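Long-range contacts in Glucose/sorbosone dehydrogenases (Escherichia coli K12, PDB 2G8S), which is a calcium-binding six-bladed beta-propeller protein of the glucose/sorbosone dehydrogenase family: residues Thr127-Gly132 / Glu149-Pro154; Gly275-Asn280 / Val328-Asp333. One frame throughout, in Å; residues are numbered along the deposited sequence.

How the contacts relate
The two contacts belong to different parts of one beta-propeller, on opposite sides of the centre of the chain, with centres about 28 Å apart and nearest atoms about 10 Å apart. Both are largely buried, but contact 1 reaches the surface at Asn151, whereas no touching residue of contact 2 is exposed. Contact 1 joins a loop leading into the blade of strands 135-137 to 191-194 with a loop within it, and there imidazole, carboxylate, amides and water replace regular strand pairing. Contact 2 joins strands 273-279 and 325-330, which belong to two different blades; its chemistry is mainly that of small apolar groups, with one threonine hydroxyl bonded to a backbone carbonyl.

Contact 1: residues Thr127-Gly132 / Glu149-Pro154; sequences TGNHFG and ENNQRP
A type I' beta turn, Glu149 to Gln152, packs against His130 and forms a His-carboxylate pair where the loop linking two propeller blades, between strands 115-120 and 135-137, meets a loop within the second of them. His130 ND1 donates to Glu149 OE2 at 2.8 Å, with an N-H...O angle of 158°. The oxygen lies in the imidazole plane, yet the histidine meets the carboxylate from above its own plane. From the opposite face, Asn151 N reaches the same OE2, also at 2.8 Å. The glutamate chain can curl back over its own turn because it bends at chi2 (61°), while OE1 is held by Trp235 NE1.

Asparagine tolerates left-handed backbone angles well, which suits Asn150 and Asn151 to the middle of this turn. Asn150 grips His130 O twice: its backbone N comes in the carbonyl plane at 2.9 Å, and ND2 from above that plane at 3.0 Å. ND2 also bonds Gln121 OE1, while OD1 accepts from Gln163 NE2 and Leu125 N. One water accepts from Thr127 N and Asn129 N and donates to Asn150 O; a second accepts from Asn151 ND2 and, weakly, from Asn129 ND2. The ND1 bond to Glu149 and Asn151 CB over one face probably restrain the rotation of the imidazole, and the bond from Trp235 to OE1 would steady the carboxylate.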
ATOM      1  N   THR A 127     -17.389   5.470   4.469  1.00  9.89           N
ATOM      2  CA  THR A 127     -18.553   5.061   3.686  1.00 10.71           C
ATOM      3  C   THR A 127     -18.126   4.473   2.340  1.00 10.89           C
ATOM      4  O   THR A 127     -18.961   4.229   1.460  1.00 11.21           O
ATOM      5  CB  THR A 127     -19.534   6.235   3.442  1.00 10.84           C
ATOM      6  OG1 THR A 127     -18.841   7.314   2.805  1.00 12.15           O
ATOM      7  CG2 THR A 127     -20.142   6.717   4.756  1.00 12.28           C
ATOM      8  N   GLY A 128     -16.821   4.249   2.176  1.00 10.56           N
ATOM      9  CA  GLY A 128     -16.303   3.632   0.957  1.00 10.25           C
ATOM     10  C   GLY A 128     -14.919   4.086   0.560  1.00 10.09           C
ATOM     11  O   GLY A 128     -14.256   3.427  -0.238  1.00 10.26           O
ATOM     12  N   ASN A 129     -14.478   5.212   1.113  1.00  9.56           N
ATOM     13  CA  ASN A 129     -13.185   5.785   0.716  1.00  9.32           C
ATOM     14  C   ASN A 129     -12.129   5.788   1.808  1.00  8.71           C
ATOM     15  O   ASN A 129     -12.439   5.794   2.992  1.00  8.07           O
ATOM     16  CB  ASN A 129     -13.373   7.221   0.197  1.00 10.52           C
ATOM     17  CG  ASN A 129     -14.063   7.269  -1.152  1.00 12.58           C
ATOM     18  OD1 ASN A 129     -13.832   6.423  -2.010  1.00 15.79           O
ATOM     19  ND2 ASN A 129     -14.931   8.260  -1.338  1.00 16.15           N
ATOM     20  N   HIS A 130     -10.872   5.781   1.369  1.00  8.11           N
ATOM     21  CA  HIS A 130      -9.698   6.077   2.207  1.00  7.18           C
ATOM     22  C   HIS A 130      -9.440   5.101   3.347  1.00  7.00           C
ATOM     23  O   HIS A 130      -9.426   5.480   4.528  1.00  7.11           O
ATOM     24  CB  HIS A 130      -9.697   7.538   2.706  1.00  7.25           C
ATOM     25  CG  HIS A 130      -9.723   8.561   1.608  1.00  6.93           C
ATOM     26  ND1 HIS A 130      -9.637   9.914   1.859  1.00  7.82           N
ATOM     27  CD2 HIS A 130      -9.837   8.432   0.262  1.00  7.16           C
ATOM     28  CE1 HIS A 130      -9.691  10.575   0.712  1.00  8.07           C
ATOM     29  NE2 HIS A 130      -9.819   9.700  -0.272  1.00  6.78           N
ATOM     30  N   PHE A 131      -9.199   3.850   2.959  1.00  5.79           N
ATOM     31  CA  PHE A 131      -8.822   2.791   3.878  1.00  6.23           C
ATOM     32  C   PHE A 131      -7.305   2.670   4.061  1.00  5.61           C
ATOM     33  O   PHE A 131      -6.842   2.130   5.059  1.00  6.67           O
ATOM     34  CB  PHE A 131      -9.370   1.455   3.381  1.00  6.24           C
ATOM     35  CG  PHE A 131     -10.860   1.343   3.486  1.00  6.42           C
ATOM     36  CD1 PHE A 131     -11.444   1.119   4.722  1.00  6.22           C
ATOM     37  CD2 PHE A 131     -11.669   1.468   2.363  1.00  7.40           C
ATOM     38  CE1 PHE A 131     -12.828   1.023   4.852  1.00  6.44           C
ATOM     39  CE2 PHE A 131     -13.061   1.379   2.467  1.00  7.14           C
ATOM     40  CZ  PHE A 131     -13.644   1.153   3.720  1.00  6.33           C
ATOM     41  N   GLY A 132      -6.515   3.149   3.098  1.00  5.86           N
ATOM     42  CA  GLY A 132      -5.103   2.746   3.058  1.00  5.98           C
ATOM     43  C   GLY A 132      -5.060   1.237   2.835  1.00  5.87           C
ATOM     44  O   GLY A 132      -5.740   0.713   1.940  1.00  6.13           O
ATOM     45  N   GLU A 149      -7.702   8.296   6.119  1.00  5.69           N
ATOM     46  CA  GLU A 149      -8.575   8.966   7.103  1.00  5.96           C
ATOM     47  C   GLU A 149     -10.074   8.797   6.825  1.00  6.37           C
ATOM     48  O   GLU A 149     -10.902   9.558   7.355  1.00  6.24           O
ATOM     49  CB  GLU A 149      -8.195  10.442   7.365  1.00  6.43           C
ATOM     50  CG  GLU A 149      -7.713  11.288   6.178  1.00  6.85           C
ATOM     51  CD  GLU A 149      -8.717  11.454   5.053  1.00  7.31           C
ATOM     52  OE1 GLU A 149      -8.901  12.613   4.595  1.00  7.10           O
ATOM     53  OE2 GLU A 149      -9.301  10.432   4.607  1.00  6.76           O
ATOM     54  N   ASN A 150     -10.418   7.776   6.032  1.00  6.79           N
ATOM     55  CA  ASN A 150     -11.815   7.388   5.807  1.00  7.38           C
ATOM     56  C   ASN A 150     -12.650   8.500   5.162  1.00  8.10           C
ATOM     57  O   ASN A 150     -13.890   8.448   5.180  1.00  9.00           O
ATOM     58  CB  ASN A 150     -12.500   6.956   7.124  1.00  7.03           C
ATOM     59  CG  ASN A 150     -11.967   5.647   7.722  1.00  7.50           C
ATOM     60  OD1 ASN A 150     -12.359   5.296   8.836  1.00  7.26           O
ATOM     61  ND2 ASN A 150     -11.102   4.920   7.008  1.00  6.59           N
ATOM     62  N   ASN A 151     -11.955   9.496   4.598  1.00  7.97           N
ATOM     63  CA  ASN A 151     -12.575  10.684   3.973  1.00  9.39           C
ATOM     64  C   ASN A 151     -13.190  11.639   5.003  1.00  9.79           C
ATOM     65  O   ASN A 151     -14.089  12.425   4.675  1.00 11.12           O
ATOM     66  CB  ASN A 151     -13.585  10.299   2.876  1.00  9.61           C
ATOM     67  CG  ASN A 151     -13.733  11.372   1.799  1.00 12.26           C
ATOM     68  OD1 ASN A 151     -12.886  12.257   1.653  1.00 13.72           O
ATOM     69  ND2 ASN A 151     -14.814  11.282   1.028  1.00 15.59           N
ATOM     70  N   GLN A 152     -12.679  11.571   6.235  1.00  9.52           N
ATOM     71  CA  GLN A 152     -13.006  12.537   7.294  1.00 10.05           C
ATOM     72  C   GLN A 152     -11.737  13.328   7.579  1.00  9.27           C
ATOM     73  O   GLN A 152     -10.973  12.985   8.490  1.00  9.64           O
ATOM     74  CB  GLN A 152     -13.493  11.819   8.555  1.00 11.02           C
ATOM     75  CG  GLN A 152     -14.834  11.119   8.395  1.00 14.30           C
ATOM     76  CD  GLN A 152     -15.967  12.093   8.102  1.00 18.82           C
ATOM     77  OE1 GLN A 152     -16.772  11.865   7.205  1.00 21.83           O
ATOM     78  NE2 GLN A 152     -16.023  13.188   8.855  1.00 21.47           N
ATOM     79  N   ARG A 153     -11.535  14.400   6.808  1.00  9.21           N
ATOM     80  CA  ARG A 153     -10.231  15.070   6.724  0.80  9.56           C
ATOM     81  C   ARG A 153      -9.576  15.394   8.071  1.00  9.26           C
ATOM     82  O   ARG A 153      -8.425  15.023   8.300  1.00  8.89           O
ATOM     83  CB  ARG A 153     -10.318  16.342   5.867  0.80 10.01           C
ATOM     84  CG  ARG A 153     -10.612  16.113   4.399  0.80 11.83           C
ATOM     85  CD  ARG A 153     -10.346  17.384   3.591  0.80 13.50           C
ATOM     86  NE  ARG A 153     -11.453  18.330   3.701  0.80 15.90           N
ATOM     87  CZ  ARG A 153     -12.428  18.447   2.805  0.80 16.88           C
ATOM     88  NH1 ARG A 153     -12.429  17.695   1.710  0.80 17.57           N
ATOM     89  NH2 ARG A 153     -13.398  19.325   2.999  0.80 18.23           N
ATOM     90  N   PRO A 154     -10.305  16.086   8.978  1.00  9.50           N
ATOM     91  CA  PRO A 154      -9.647  16.533  10.215  1.00  9.58           C
ATOM     92  C   PRO A 154      -9.124  15.429  11.125  1.00  9.15           C
ATOM     93  O   PRO A 154      -8.228  15.683  11.954  1.00  9.46           O
ATOM     94  CB  PRO A 154     -10.762  17.285  10.955  1.00 10.13           C
ATOM     95  CG  PRO A 154     -11.760  17.607   9.965  1.00 10.67           C
ATOM     96  CD  PRO A 154     -11.710  16.536   8.932  1.00  9.48           C
TER
HETATM   97  O   HOH W   1     -15.587   7.207   3.144  1.00 12.83           O
HETATM   98  O   HOH W   2     -16.577   9.225   1.392  1.00 18.44           O

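Contact 2: residues Gly275-Asn280 / Val328-Asp333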
ATOM      1  N   GLY A 275       0.794   1.206  -5.888  1.00  6.47           N
ATOM      2  CA  GLY A 275       1.896   0.363  -5.435  1.00  6.45           C
ATOM      3  C   GLY A 275       3.244   0.815  -5.968  1.00  6.74           C
ATOM      4  O   GLY A 275       3.329   1.265  -7.119  1.00  6.92           O
HETATM    5  N   MSE A 276       4.276   0.691  -5.127  1.00  7.03           N
HETATM    6  CA  MSE A 276       5.651   1.146  -5.407  0.70  8.02           C
HETATM    7  C   MSE A 276       6.656   0.033  -5.185  1.00  7.28           C
HETATM    8  O   MSE A 276       6.483  -0.782  -4.274  1.00  7.54           O
HETATM    9  CB  MSE A 276       6.086   2.203  -4.404  0.70  8.71           C
HETATM   10  CG  MSE A 276       5.292   3.422  -4.312  0.70 10.80           C
HETATM   11 SE   MSE A 276       6.470   4.599  -3.496  0.45 10.29          SE
HETATM   12  CE  MSE A 276       6.427   4.016  -1.655  0.70  8.27           C
ATOM     13  N   ALA A 277       7.727   0.035  -5.968  1.00  6.21           N
ATOM     14  CA  ALA A 277       8.796  -0.948  -5.820  1.00  6.31           C
ATOM     15  C   ALA A 277      10.139  -0.309  -6.128  1.00  6.19           C
ATOM     16  O   ALA A 277      10.305   0.344  -7.163  1.00  6.09           O
ATOM     17  CB  ALA A 277       8.562  -2.117  -6.755  1.00  6.70           C
ATOM     18  N   PHE A 278      11.085  -0.476  -5.215  1.00  5.29           N
ATOM     19  CA  PHE A 278      12.475  -0.099  -5.484  1.00  5.52           C
ATOM     20  C   PHE A 278      13.141  -1.215  -6.271  1.00  5.78           C
ATOM     21  O   PHE A 278      12.832  -2.397  -6.076  1.00  6.79           O
ATOM     22  CB  PHE A 278      13.241   0.100  -4.169  1.00  5.90           C
ATOM     23  CG  PHE A 278      12.755   1.265  -3.351  1.00  5.64           C
ATOM     24  CD1 PHE A 278      13.190   2.553  -3.635  1.00  5.77           C
ATOM     25  CD2 PHE A 278      11.859   1.077  -2.296  1.00  7.01           C
ATOM     26  CE1 PHE A 278      12.731   3.645  -2.887  1.00  6.01           C
ATOM     27  CE2 PHE A 278      11.391   2.156  -1.549  1.00  6.51           C
ATOM     28  CZ  PHE A 278      11.832   3.438  -1.839  1.00  5.12           C
ATOM     29  N   TYR A 279      14.089  -0.833  -7.124  1.00  6.05           N
ATOM     30  CA  TYR A 279      14.787  -1.801  -7.967  1.00  6.47           C
ATOM     31  C   TYR A 279      16.278  -1.803  -7.643  1.00  7.30           C
ATOM     32  O   TYR A 279      16.952  -0.797  -7.856  1.00  6.85           O
ATOM     33  CB  TYR A 279      14.541  -1.531  -9.452  1.00  6.65           C
ATOM     34  CG  TYR A 279      14.984  -2.705 -10.290  1.00  5.99           C
ATOM     35  CD1 TYR A 279      14.077  -3.693 -10.676  1.00  6.76           C
ATOM     36  CD2 TYR A 279      16.318  -2.842 -10.666  1.00  6.23           C
ATOM     37  CE1 TYR A 279      14.496  -4.782 -11.434  1.00  7.33           C
ATOM     38  CE2 TYR A 279      16.743  -3.910 -11.412  1.00  6.80           C
ATOM     39  CZ  TYR A 279      15.832  -4.879 -11.798  1.00  7.32           C
ATOM     40  OH  TYR A 279      16.268  -5.951 -12.534  1.00  7.06           O
ATOM     41  N   ASN A 280      16.752  -2.939  -7.124  1.00  8.26           N
ATOM     42  CA  ASN A 280      18.138  -3.052  -6.650  0.70  8.97           C
ATOM     43  C   ASN A 280      18.812  -4.338  -7.136  1.00  9.32           C
ATOM     44  O   ASN A 280      19.701  -4.888  -6.475  1.00 10.87           O
ATOM     45  CB  ASN A 280      18.179  -2.975  -5.121  0.70  9.33           C
ATOM     46  CG  ASN A 280      17.548  -4.185  -4.463  0.70 10.58           C
ATOM     47  OD1 ASN A 280      16.763  -4.897  -5.081  0.70 12.14           O
ATOM     48  ND2 ASN A 280      17.894  -4.424  -3.204  0.70 12.88           N
ATOM     49  N   VAL A 328       2.824  -2.578  -8.130  1.00  6.63           N
ATOM     50  CA  VAL A 328       4.103  -2.761  -8.802  1.00  7.10           C
ATOM     51  C   VAL A 328       5.042  -3.408  -7.788  1.00  7.25           C
ATOM     52  O   VAL A 328       5.165  -2.931  -6.655  1.00  7.18           O
ATOM     53  CB  VAL A 328       4.711  -1.402  -9.283  1.00  7.06           C
ATOM     54  CG1 VAL A 328       6.043  -1.635  -9.986  1.00  8.63           C
ATOM     55  CG2 VAL A 328       3.748  -0.660 -10.220  1.00  8.26           C
ATOM     56  N   ARG A 329       5.693  -4.493  -8.205  1.00  6.90           N
ATOM     57  CA  ARG A 329       6.613  -5.224  -7.332  0.80  7.62           C
ATOM     58  C   ARG A 329       7.845  -5.675  -8.076  1.00  7.71           C
ATOM     59  O   ARG A 329       7.786  -6.027  -9.255  1.00  8.76           O
ATOM     60  CB  ARG A 329       5.933  -6.459  -6.746  0.80  8.19           C
ATOM     61  CG  ARG A 329       4.857  -6.155  -5.729  0.80 10.01           C
ATOM     62  CD  ARG A 329       5.448  -5.677  -4.407  0.80 13.13           C
ATOM     63  NE  ARG A 329       6.408  -6.637  -3.861  0.80 16.09           N
ATOM     64  CZ  ARG A 329       6.076  -7.774  -3.256  0.80 16.85           C
ATOM     65  NH1 ARG A 329       4.799  -8.110  -3.102  0.80 18.80           N
ATOM     66  NH2 ARG A 329       7.026  -8.576  -2.803  0.80 18.26           N
ATOM     67  N   THR A 330       8.972  -5.662  -7.376  1.00  7.28           N
ATOM     68  CA  THR A 330      10.204  -6.181  -7.950  1.00  7.77           C
ATOM     69  C   THR A 330      10.313  -7.639  -7.550  1.00  8.02           C
ATOM     70  O   THR A 330      10.340  -7.962  -6.359  1.00  8.06           O
ATOM     71  CB  THR A 330      11.436  -5.416  -7.444  1.00  7.71           C
ATOM     72  OG1 THR A 330      11.337  -4.052  -7.870  1.00  8.24           O
ATOM     73  CG2 THR A 330      12.728  -6.043  -7.984  1.00 10.16           C
ATOM     74  N   GLY A 331      10.358  -8.521  -8.548  1.00  8.62           N
ATOM     75  CA  GLY A 331      10.416  -9.952  -8.291  1.00  9.53           C
ATOM     76  C   GLY A 331      11.792 -10.443  -7.881  1.00 10.61           C
ATOM     77  O   GLY A 331      12.793  -9.767  -8.131  1.00 10.45           O
ATOM     78  N   PRO A 332      11.860 -11.641  -7.265  1.00 11.35           N
ATOM     79  CA  PRO A 332      13.146 -12.230  -6.894  0.80 11.82           C
ATOM     80  C   PRO A 332      14.002 -12.542  -8.125  1.00 11.75           C
ATOM     81  O   PRO A 332      15.219 -12.701  -8.003  1.00 12.88           O
ATOM     82  CB  PRO A 332      12.743 -13.526  -6.182  0.80 12.20           C
ATOM     83  CG  PRO A 332      11.393 -13.857  -6.732  0.80 12.51           C
ATOM     84  CD  PRO A 332      10.727 -12.519  -6.910  0.80 11.74           C
ATOM     85  N   ASP A 333      13.362 -12.616  -9.291  1.00 11.24           N
ATOM     86  CA  ASP A 333      14.043 -12.837 -10.567  1.00 10.96           C
ATOM     87  C   ASP A 333      14.546 -11.545 -11.234  1.00 10.62           C
ATOM     88  O   ASP A 333      15.150 -11.583 -12.303  1.00 11.01           O
ATOM     89  CB  ASP A 333      13.113 -13.583 -11.527  1.00 11.29           C
ATOM     90  CG  ASP A 333      11.786 -12.846 -11.765  1.00 10.93           C
ATOM     91  OD1 ASP A 333      11.595 -11.726 -11.238  1.00 10.70           O
ATOM     92  OD2 ASP A 333      10.939 -13.384 -12.496  1.00 11.63           O
TER
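Neighbouring blades of the beta-propeller meet where Ala277 and Thr330 face each other, on strands 273-279 and 325-330. The short segments run roughly parallel, their directions 23° apart and their axes approaching to 5.0 Å, but they belong to separate sheets; beside a backbone bond between Gly275 and Arg326, the seam is filled by side chains packed against backbone. Gly275, with no side chain, lets the chain of Val328 come close: their CA atoms are 5.1 Å apart, and Val328 CG2 rests against Gly275 O. The other branch, CG1, is anti to its own backbone N (chi1 -180°) and meets Ala277 CB at 4.1 Å. That single methyl is small enough to sit among Val328 O, Arg329 CA and Thr330 OG1.

Phe278 and Met276, present as selenomethionine, turn the other way, and Phe278 stacks edge-to-face with Trp212. Threonine suits its place by offering a different branch to each neighbour. Its methyl, Thr330 CG2, approaches the Tyr279 ring obliquely, 3.8 Å from CD1, while Tyr279 OH reaches on to Gly334 O. The hydroxyl is set beside the threonine's own N by chi1 of -63°, and Thr330 OG1 donates to Phe278 O at 2.9 Å, from well above the carbonyl plane.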